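Local structure of orotate phosphoribosyltransferase (Aeropyrum pernix, 2YZK) at residues S81-P89 / S98-K106; A116-E127 / A149-L160. The protein probably catalyses the magnesium-dependent transfer of a ribosyl phosphate group from 5-phosphoribose 1-diphosphate to orotate, giving orotidine monophosphate in de novo pyrimidine synthesis. All blocks are in the same frame, centred on the assembly; numbering follows the deposited sequence.

Contact 1 (S81-P89 / S98-K106); sequences SKPLGYVRP and SQVEGDPPK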
loop_
_atom_site.group_PDB
_atom_site.type_symbol
_atom_site.label_atom_id
_atom_site.label_comp_id
_atom_site.label_asym_id
_atom_site.label_seq_id
_atom_site.Cartn_x
_atom_site.Cartn_y
_atom_site.Cartn_z
ATOM N N SER A 81 -9.312 1.684 12.754
ATOM C CA SER A 81 -8.396 2.173 13.782
ATOM C C SER A 81 -7.584 1.003 14.326
ATOM O O SER A 81 -7.364 0.888 15.530
ATOM C CB SER A 81 -9.174 2.837 14.926
ATOM O OG SER A 81 -9.917 3.947 14.457
ATOM N N LYS A 82 -7.140 0.135 13.420
ATOM C CA LYS A 82 -6.361 -1.041 13.786
ATOM C C LYS A 82 -4.950 -1.016 13.222
ATOM O O LYS A 82 -4.664 -0.298 12.268
ATOM C CB LYS A 82 -7.046 -2.308 13.272
ATOM C CG LYS A 82 -8.308 -2.691 14.005
ATOM C CD LYS A 82 -8.950 -3.904 13.349
ATOM C CE LYS A 82 -10.196 -4.354 14.097
ATOM N NZ LYS A 82 -9.889 -4.812 15.473
ATOM N N PRO A 83 -4.045 -1.803 13.827
ATOM C CA PRO A 83 -2.651 -1.905 13.396
ATOM C C PRO A 83 -2.609 -2.483 11.982
ATOM O O PRO A 83 -3.484 -3.261 11.592
ATOM C CB PRO A 83 -2.048 -2.881 14.405
ATOM C CG PRO A 83 -2.854 -2.656 15.628
ATOM C CD PRO A 83 -4.256 -2.519 15.099
ATOM N N LEU A 84 -1.597 -2.091 11.213
ATOM C CA LEU A 84 -1.435 -2.598 9.861
ATOM C C LEU A 84 -0.101 -3.318 9.752
ATOM O O LEU A 84 0.872 -2.969 10.419
ATOM C CB LEU A 84 -1.466 -1.456 8.833
ATOM C CG LEU A 84 -1.045 -1.851 7.412
ATOM C CD1 LEU A 84 -2.120 -2.744 6.773
ATOM C CD2 LEU A 84 -0.823 -0.591 6.570
ATOM N N GLY A 85 -0.076 -4.341 8.913
ATOM C CA GLY A 85 1.147 -5.076 8.667
ATOM C C GLY A 85 1.027 -5.567 7.241
ATOM O O GLY A 85 -0.056 -5.502 6.652
ATOM N N TYR A 86 2.127 -6.029 6.662
ATOM C CA TYR A 86 2.072 -6.552 5.305
ATOM C C TYR A 86 3.274 -7.397 4.978
ATOM O O TYR A 86 4.341 -7.268 5.590
ATOM C CB TYR A 86 1.897 -5.424 4.272
ATOM C CG TYR A 86 3.019 -4.413 4.169
ATOM C CD1 TYR A 86 4.076 -4.601 3.279
ATOM C CD2 TYR A 86 2.977 -3.224 4.899
ATOM C CE1 TYR A 86 5.056 -3.622 3.109
ATOM C CE2 TYR A 86 3.953 -2.243 4.739
ATOM C CZ TYR A 86 4.986 -2.447 3.839
ATOM O OH TYR A 86 5.930 -1.464 3.650
ATOM N N VAL A 87 3.079 -8.290 4.018
ATOM C CA VAL A 87 4.132 -9.188 3.589
ATOM C C VAL A 87 4.321 -9.036 2.094
ATOM O O VAL A 87 3.355 -9.068 1.334
ATOM C CB VAL A 87 3.763 -10.648 3.923
ATOM C CG1 VAL A 87 4.822 -11.603 3.375
ATOM C CG2 VAL A 87 3.638 -10.807 5.421
ATOM N N ARG A 88 5.569 -8.865 1.679
ATOM C CA ARG A 88 5.874 -8.708 0.268
ATOM C C ARG A 88 6.649 -9.898 -0.270
ATOM O O ARG A 88 7.435 -10.513 0.448
ATOM C CB ARG A 88 6.695 -7.438 0.032
ATOM C CG ARG A 88 8.113 -7.511 0.558
ATOM C CD ARG A 88 9.011 -6.492 -0.125
ATOM N NE ARG A 88 8.746 -5.120 0.298
ATOM C CZ ARG A 88 9.303 -4.050 -0.264
ATOM N NH1 ARG A 88 10.150 -4.191 -1.276
ATOM N NH2 ARG A 88 9.027 -2.838 0.191
ATOM N N PRO A 89 6.420 -10.250 -1.545
ATOM C CA PRO A 89 7.136 -11.376 -2.148
ATOM C C PRO A 89 8.551 -10.892 -2.473
ATOM O O PRO A 89 8.734 -10.031 -3.330
ATOM C CB PRO A 89 6.312 -11.676 -3.398
ATOM C CG PRO A 89 5.796 -10.318 -3.787
ATOM C CD PRO A 89 5.381 -9.731 -2.455
ATOM N N SER A 98 12.266 -13.184 5.380
ATOM C CA SER A 98 10.927 -12.606 5.357
ATOM C C SER A 98 10.562 -11.948 6.675
ATOM O O SER A 98 11.127 -12.257 7.725
ATOM C CB SER A 98 9.893 -13.680 5.019
ATOM O OG SER A 98 10.081 -14.162 3.699
ATOM N N GLN A 99 9.612 -11.026 6.619
ATOM C CA GLN A 99 9.182 -10.345 7.824
ATOM C C GLN A 99 7.813 -9.738 7.610
ATOM O O GLN A 99 7.390 -9.528 6.476
ATOM C CB GLN A 99 10.174 -9.242 8.188
ATOM C CG GLN A 99 10.284 -8.160 7.134
ATOM C CD GLN A 99 11.232 -7.048 7.540
ATOM O OE1 GLN A 99 11.062 -6.426 8.590
ATOM N NE2 GLN A 99 12.234 -6.789 6.707
ATOM N N VAL A 100 7.116 -9.485 8.709
ATOM C CA VAL A 100 5.804 -8.859 8.641
ATOM C C VAL A 100 6.090 -7.372 8.834
ATOM O O VAL A 100 6.261 -6.891 9.958
ATOM C CB VAL A 100 4.875 -9.387 9.750
ATOM C CG1 VAL A 100 3.489 -8.754 9.630
ATOM C CG2 VAL A 100 4.772 -10.901 9.647
ATOM N N GLU A 101 6.176 -6.654 7.720
ATOM C CA GLU A 101 6.466 -5.230 7.751
ATOM C C GLU A 101 5.389 -4.494 8.534
ATOM O O GLU A 101 4.205 -4.785 8.404
ATOM C CB GLU A 101 6.596 -4.701 6.320
ATOM C CG GLU A 101 7.785 -5.339 5.590
ATOM C CD GLU A 101 7.949 -4.886 4.154
ATOM O OE1 GLU A 101 8.270 -3.697 3.925
ATOM O OE2 GLU A 101 7.767 -5.727 3.246
ATOM N N GLY A 102 5.817 -3.552 9.367
ATOM C CA GLY A 102 4.880 -2.813 10.192
ATOM C C GLY A 102 4.971 -3.314 11.627
ATOM O O GLY A 102 4.711 -2.575 12.576
ATOM N N ASP A 103 5.344 -4.584 11.770
ATOM C CA ASP A 103 5.496 -5.226 13.074
ATOM C C ASP A 103 4.326 -5.014 14.041
ATOM O O ASP A 103 4.499 -4.552 15.170
ATOM C CB ASP A 103 6.810 -4.768 13.724
ATOM C CG ASP A 103 7.107 -5.499 15.022
ATOM O OD1 ASP A 103 6.944 -6.738 15.058
ATOM O OD2 ASP A 103 7.516 -4.834 15.999
ATOM N N PRO A 104 3.105 -5.337 13.602
ATOM C CA PRO A 104 1.973 -5.154 14.513
ATOM C C PRO A 104 2.099 -6.167 15.655
ATOM O O PRO A 104 2.780 -7.177 15.517
ATOM C CB PRO A 104 0.766 -5.418 13.612
ATOM C CG PRO A 104 1.304 -6.396 12.599
ATOM C CD PRO A 104 2.655 -5.808 12.280
ATOM N N PRO A 105 1.458 -5.901 16.803
ATOM C CA PRO A 105 1.532 -6.827 17.942
ATOM C C PRO A 105 1.043 -8.237 17.595
ATOM O O PRO A 105 0.127 -8.404 16.788
ATOM C CB PRO A 105 0.645 -6.154 18.984
ATOM C CG PRO A 105 0.857 -4.693 18.691
ATOM C CD PRO A 105 0.763 -4.658 17.182
ATOM N N LYS A 106 1.673 -9.242 18.201
ATOM C CA LYS A 106 1.298 -10.636 17.984
ATOM C C LYS A 106 -0.161 -10.824 18.363
ATOM O O LYS A 106 -0.622 -10.292 19.377
ATOM C CB LYS A 106 2.164 -11.564 18.842
ATOM C CG LYS A 106 3.458 -12.018 18.190
ATOM C CD LYS A 106 4.255 -10.856 17.637
ATOM C CE LYS A 106 5.550 -11.344 17.012
ATOM N NZ LYS A 106 6.259 -10.249 16.314
HETATM O O HOH W 1 7.816 -1.734 1.948
HETATM O O HOH W 2 7.441 -8.406 3.784
HETATM O O HOH W 3 8.283 -12.323 2.311
#
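E101 lays its CB over the Y86 ring and turns its carboxylate to R88, and the three side chains show how one glutamate can serve a ring and a charge together. The CB stands over the ring centre, a CH-pi contact 3.7 Å from the centroid. From there the chain runs extended to a carboxylate whose plane is turned 49° from the ring. R88 bends at chi3 (72°), which swings its guanidinium back to the glutamate: NE donates to OE2 of E101 at 3.2 Å, and OE2 offers its syn lone pair while lying 22° out of the guanidinium plane. A water at the edge of the ring joins Y86 OH and donates to E101 OE1, while OE1 also forms a salt bridge with R32 of the second subunit, so the carboxylate is held from several directions.

Alongside, the backbones form a single antiparallel bridge, a hydrogen-bonded pair with Y86 N to E101 O at 3.0 Å and E101 N to Y86 O at 2.9 Å. G102 then turns the chain within a type II turn, and P104 CB packs on P83 CB at 3.9 Å. R88 is predicted to bind 5-phosphoribose 1-diphosphate in a site shared between the dimeric partners. Strand 84-87, outermost in the parallel sheet within this chain, pairs with strand 61-65; L84 faces helix 70-80, whereas V87 and V100 rest on helix 120-131.

Contact 2 (A116-E127 / A149-L160); sequences ATTGTSIAKSIE and AGELLARMGVRL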
loop_
_atom_site.group_PDB
_atom_site.type_symbol
_atom_site.label_atom_id
_atom_site.label_comp_id
_atom_site.label_asym_id
_atom_site.label_seq_id
_atom_site.Cartn_x
_atom_site.Cartn_y
_atom_site.Cartn_z
ATOM N N ALA A 116 -7.841 -13.078 -5.720
ATOM C CA ALA A 116 -7.336 -14.413 -5.419
ATOM C C ALA A 116 -7.264 -15.190 -6.730
ATOM O O ALA A 116 -8.269 -15.351 -7.424
ATOM C CB ALA A 116 -8.264 -15.127 -4.433
ATOM N N THR A 117 -6.067 -15.648 -7.074
ATOM C CA THR A 117 -5.871 -16.410 -8.296
ATOM C C THR A 117 -5.660 -17.872 -7.918
ATOM O O THR A 117 -6.627 -18.605 -7.729
ATOM C CB THR A 117 -4.661 -15.872 -9.099
ATOM O OG1 THR A 117 -3.473 -15.954 -8.303
ATOM C CG2 THR A 117 -4.890 -14.418 -9.490
ATOM N N THR A 118 -4.409 -18.294 -7.783
ATOM C CA THR A 118 -4.122 -19.675 -7.413
ATOM C C THR A 118 -4.154 -19.849 -5.896
ATOM O O THR A 118 -4.310 -20.958 -5.391
ATOM C CB THR A 118 -2.734 -20.115 -7.921
ATOM O OG1 THR A 118 -1.727 -19.272 -7.349
ATOM C CG2 THR A 118 -2.670 -20.019 -9.436
ATOM N N GLY A 119 -4.002 -18.739 -5.182
ATOM C CA GLY A 119 -4.007 -18.780 -3.734
ATOM C C GLY A 119 -2.617 -18.894 -3.139
ATOM O O GLY A 119 -2.440 -18.707 -1.934
ATOM N N THR A 120 -1.626 -19.186 -3.977
ATOM C CA THR A 120 -0.254 -19.337 -3.496
ATOM C C THR A 120 0.365 -18.066 -2.912
ATOM O O THR A 120 1.151 -18.139 -1.966
ATOM C CB THR A 120 0.680 -19.890 -4.610
ATOM O OG1 THR A 120 0.518 -19.120 -5.805
ATOM C CG2 THR A 120 0.352 -21.346 -4.904
ATOM N N SER A 121 0.025 -16.905 -3.466
ATOM C CA SER A 121 0.577 -15.658 -2.951
ATOM C C SER A 121 0.054 -15.426 -1.537
ATOM O O SER A 121 0.775 -14.946 -0.662
ATOM C CB SER A 121 0.196 -14.477 -3.855
ATOM O OG SER A 121 -1.210 -14.323 -3.941
ATOM N N ILE A 122 -1.209 -15.776 -1.316
ATOM C CA ILE A 122 -1.817 -15.618 -0.004
ATOM C C ILE A 122 -1.224 -16.659 0.941
ATOM O O ILE A 122 -0.910 -16.356 2.090
ATOM C CB ILE A 122 -3.349 -15.786 -0.092
ATOM C CG1 ILE A 122 -3.924 -14.679 -0.986
ATOM C CG2 ILE A 122 -3.970 -15.730 1.303
ATOM C CD1 ILE A 122 -5.380 -14.815 -1.413
ATOM N N ALA A 123 -1.059 -17.880 0.438
ATOM C CA ALA A 123 -0.496 -18.973 1.228
ATOM C C ALA A 123 0.881 -18.604 1.776
ATOM O O ALA A 123 1.194 -18.889 2.937
ATOM C CB ALA A 123 -0.400 -20.239 0.373
ATOM N N LYS A 124 1.702 -17.978 0.935
ATOM C CA LYS A 124 3.043 -17.566 1.343
ATOM C C LYS A 124 2.972 -16.551 2.482
ATOM O O LYS A 124 3.751 -16.621 3.435
ATOM C CB LYS A 124 3.809 -16.966 0.154
ATOM C CG LYS A 124 4.201 -17.986 -0.908
ATOM C CD LYS A 124 5.104 -17.375 -1.980
ATOM C CE LYS A 124 5.673 -18.448 -2.899
ATOM N NZ LYS A 124 6.745 -17.931 -3.811
ATOM N N SER A 125 2.034 -15.615 2.394
ATOM C CA SER A 125 1.889 -14.606 3.439
ATOM C C SER A 125 1.462 -15.265 4.746
ATOM O O SER A 125 1.909 -14.868 5.828
ATOM C CB SER A 125 0.860 -13.552 3.020
ATOM O OG SER A 125 1.267 -12.915 1.823
ATOM N N ILE A 126 0.597 -16.273 4.642
ATOM C CA ILE A 126 0.123 -16.992 5.819
ATOM C C ILE A 126 1.288 -17.704 6.505
ATOM O O ILE A 126 1.396 -17.697 7.732
ATOM C CB ILE A 126 -0.939 -18.049 5.448
ATOM C CG1 ILE A 126 -2.139 -17.378 4.775
ATOM C CG2 ILE A 126 -1.381 -18.797 6.699
ATOM C CD1 ILE A 126 -3.035 -16.571 5.712
ATOM N N GLU A 127 2.161 -18.320 5.715
ATOM C CA GLU A 127 3.303 -19.020 6.294
ATOM C C GLU A 127 4.226 -18.061 7.045
ATOM O O GLU A 127 4.711 -18.380 8.131
ATOM C CB GLU A 127 4.070 -19.782 5.208
ATOM C CG GLU A 127 3.255 -20.919 4.597
ATOM C CD GLU A 127 4.040 -21.757 3.604
ATOM O OE1 GLU A 127 4.610 -21.177 2.652
ATOM O OE2 GLU A 127 4.083 -22.997 3.770
ATOM N N ALA A 149 -7.987 -21.178 -5.505
ATOM C CA ALA A 149 -7.475 -20.482 -4.325
ATOM C C ALA A 149 -8.132 -20.945 -3.030
ATOM O O ALA A 149 -7.444 -21.240 -2.048
ATOM C CB ALA A 149 -7.651 -18.971 -4.482
ATOM N N GLY A 150 -9.459 -21.007 -3.028
ATOM C CA GLY A 150 -10.168 -21.423 -1.833
ATOM C C GLY A 150 -9.824 -22.823 -1.368
ATOM O O GLY A 150 -9.692 -23.068 -0.169
ATOM N N GLU A 151 -9.683 -23.748 -2.314
ATOM C CA GLU A 151 -9.356 -25.131 -1.982
ATOM C C GLU A 151 -7.944 -25.249 -1.420
ATOM O O GLU A 151 -7.706 -25.984 -0.455
ATOM C CB GLU A 151 -9.474 -26.019 -3.226
ATOM C CG GLU A 151 -10.887 -26.215 -3.759
ATOM C CD GLU A 151 -11.536 -24.931 -4.241
ATOM O OE1 GLU A 151 -10.838 -24.086 -4.844
ATOM O OE2 GLU A 151 -12.758 -24.778 -4.029
ATOM N N LEU A 152 -7.007 -24.527 -2.029
ATOM C CA LEU A 152 -5.622 -24.556 -1.593
ATOM C C LEU A 152 -5.500 -24.012 -0.175
ATOM O O LEU A 152 -4.834 -24.610 0.671
ATOM C CB LEU A 152 -4.741 -23.748 -2.558
ATOM C CG LEU A 152 -3.234 -23.702 -2.277
ATOM C CD1 LEU A 152 -2.471 -23.518 -3.578
ATOM C CD2 LEU A 152 -2.916 -22.570 -1.311
ATOM N N LEU A 153 -6.155 -22.886 0.087
ATOM C CA LEU A 153 -6.101 -22.281 1.412
ATOM C C LEU A 153 -6.831 -23.132 2.451
ATOM O O LEU A 153 -6.429 -23.184 3.611
ATOM C CB LEU A 153 -6.688 -20.865 1.370
ATOM C CG LEU A 153 -5.818 -19.863 0.603
ATOM C CD1 LEU A 153 -6.593 -18.573 0.380
ATOM C CD2 LEU A 153 -4.526 -19.602 1.367
ATOM N N ALA A 154 -7.898 -23.806 2.032
ATOM C CA ALA A 154 -8.660 -24.646 2.946
ATOM C C ALA A 154 -7.779 -25.770 3.464
ATOM O O ALA A 154 -7.925 -26.208 4.608
ATOM C CB ALA A 154 -9.883 -25.224 2.241
ATOM N N ARG A 155 -6.858 -26.228 2.622
ATOM C CA ARG A 155 -5.956 -27.310 2.995
ATOM C C ARG A 155 -4.893 -26.897 4.004
ATOM O O ARG A 155 -4.186 -27.748 4.542
ATOM C CB ARG A 155 -5.296 -27.916 1.750
ATOM C CG ARG A 155 -6.238 -28.795 0.936
ATOM C CD ARG A 155 -5.492 -29.629 -0.097
ATOM N NE ARG A 155 -5.009 -28.843 -1.230
ATOM C CZ ARG A 155 -5.798 -28.263 -2.131
ATOM N NH1 ARG A 155 -7.116 -28.379 -2.035
ATOM N NH2 ARG A 155 -5.267 -27.576 -3.134
HETATM N N MSE A 156 -4.767 -25.597 4.257
HETATM C CA MSE A 156 -3.800 -25.133 5.243
HETATM C C MSE A 156 -4.517 -24.359 6.348
HETATM O O MSE A 156 -3.955 -23.459 6.966
HETATM C CB MSE A 156 -2.693 -24.285 4.596
HETATM C CG MSE A 156 -3.111 -22.968 3.979
HETATM SE SE MSE A 156 -1.679 -22.146 3.199
HETATM C CE MSE A 156 -0.946 -21.316 4.618
ATOM N N GLY A 157 -5.774 -24.732 6.580
ATOM C CA GLY A 157 -6.562 -24.117 7.634
ATOM C C GLY A 157 -6.901 -22.645 7.486
ATOM O O GLY A 157 -6.958 -21.912 8.474
ATOM N N VAL A 158 -7.139 -22.211 6.256
ATOM C CA VAL A 158 -7.492 -20.818 6.009
ATOM C C VAL A 158 -8.772 -20.735 5.176
ATOM O O VAL A 158 -8.905 -21.403 4.149
ATOM C CB VAL A 158 -6.349 -20.081 5.279
ATOM C CG1 VAL A 158 -6.783 -18.656 4.942
ATOM C CG2 VAL A 158 -5.097 -20.065 6.159
ATOM N N ARG A 159 -9.720 -19.928 5.644
ATOM C CA ARG A 159 -10.995 -19.748 4.959
ATOM C C ARG A 159 -10.932 -18.506 4.080
ATOM O O ARG A 159 -10.732 -17.399 4.579
ATOM C CB ARG A 159 -12.129 -19.584 5.978
ATOM C CG ARG A 159 -13.498 -19.387 5.341
ATOM C CD ARG A 159 -14.545 -18.909 6.343
ATOM N NE ARG A 159 -14.144 -17.649 6.961
ATOM C CZ ARG A 159 -14.990 -16.729 7.416
ATOM N NH1 ARG A 159 -16.299 -16.922 7.324
ATOM N NH2 ARG A 159 -14.523 -15.613 7.963
ATOM N N LEU A 160 -11.095 -18.693 2.774
ATOM C CA LEU A 160 -11.069 -17.575 1.840
ATOM C C LEU A 160 -12.474 -17.005 1.713
ATOM O O LEU A 160 -13.438 -17.749 1.526
ATOM C CB LEU A 160 -10.590 -18.035 0.457
ATOM C CG LEU A 160 -10.625 -16.986 -0.666
ATOM C CD1 LEU A 160 -9.567 -15.921 -0.406
ATOM C CD2 LEU A 160 -10.373 -17.655 -2.015
HETATM O O HOH W 4 -9.242 -18.806 -7.167
#
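The phosphoribosyl diphosphate loop of a type I phosphoribosyltransferase, with the helix that follows it, packs here against helix 149-154 and the turn beyond. Against the loop, A149 CB sits 3.4 Å from T117 O, and T118 O receives a CA-H...O contact from A149. G119, at the N-cap position of helix 120-131, brings the backbones together, its CA only 3.9 Å from that of A149; a side chain there would collide with A149. A water bridges T117 O and A149 N.

Further along, the two leucines divide the work. L152 spreads its methyls, CD1 to T120 CG2 and CD2 to A123 CB, while L153 sends CD2 across I122 CG2 at about a right angle, 3.9 Å away. The helix segments run at 24° to each other, their axes 9.7 Å apart. In this fold the loop is the binding motif for the ribose phosphate; residues 116-121 are predicted to bind 5-phosphoribose 1-diphosphate in a site shared between the dimeric partners, and T117 is also predicted to bind orotate.

At the far end the SE of selenomethionine M156 lies 3.6 Å from A123 CB, and the bend at chi3 (-84°) turns CE onto I126 CG2, a tight 3.3 Å. V158 meets I126 tip to tip, CG2 to CG2 at 4.0 Å. An alanine in place of I126 would remove the CG2 and CD1 that meet V158 and the CG2 pressed on CE, and is likely to open a gap there and let the M156 end turn more freely. G157, at positive phi, closes the helix in a Schellman motif, and M156 N and V158 N reach L153 O from opposite faces of its plane.

Followed from the N terminus, the chain first makes contact 1, which closes a short loop as residues 98-106 return to strand 84-87 after an eight-residue excursion. Strand 108-113 then enters the sheet, and contact 2 opens with residues 116-127. It closes a longer loop at 149-160, after strand 135-141 has been laid down. The two loops are therefore in series, neither nesting nor crossing. The centres of the contacts lie about 18 Å apart, yet they meet at helix 120-131, where V87 CB packs on S125 OG at 4.0 Å. Contact 1 ties strand 84-87 to the second subunit, and contact 2 joins that helix to helix 149-154 and the start of strand 159-162, outermost on the other side of the sheet within this chain.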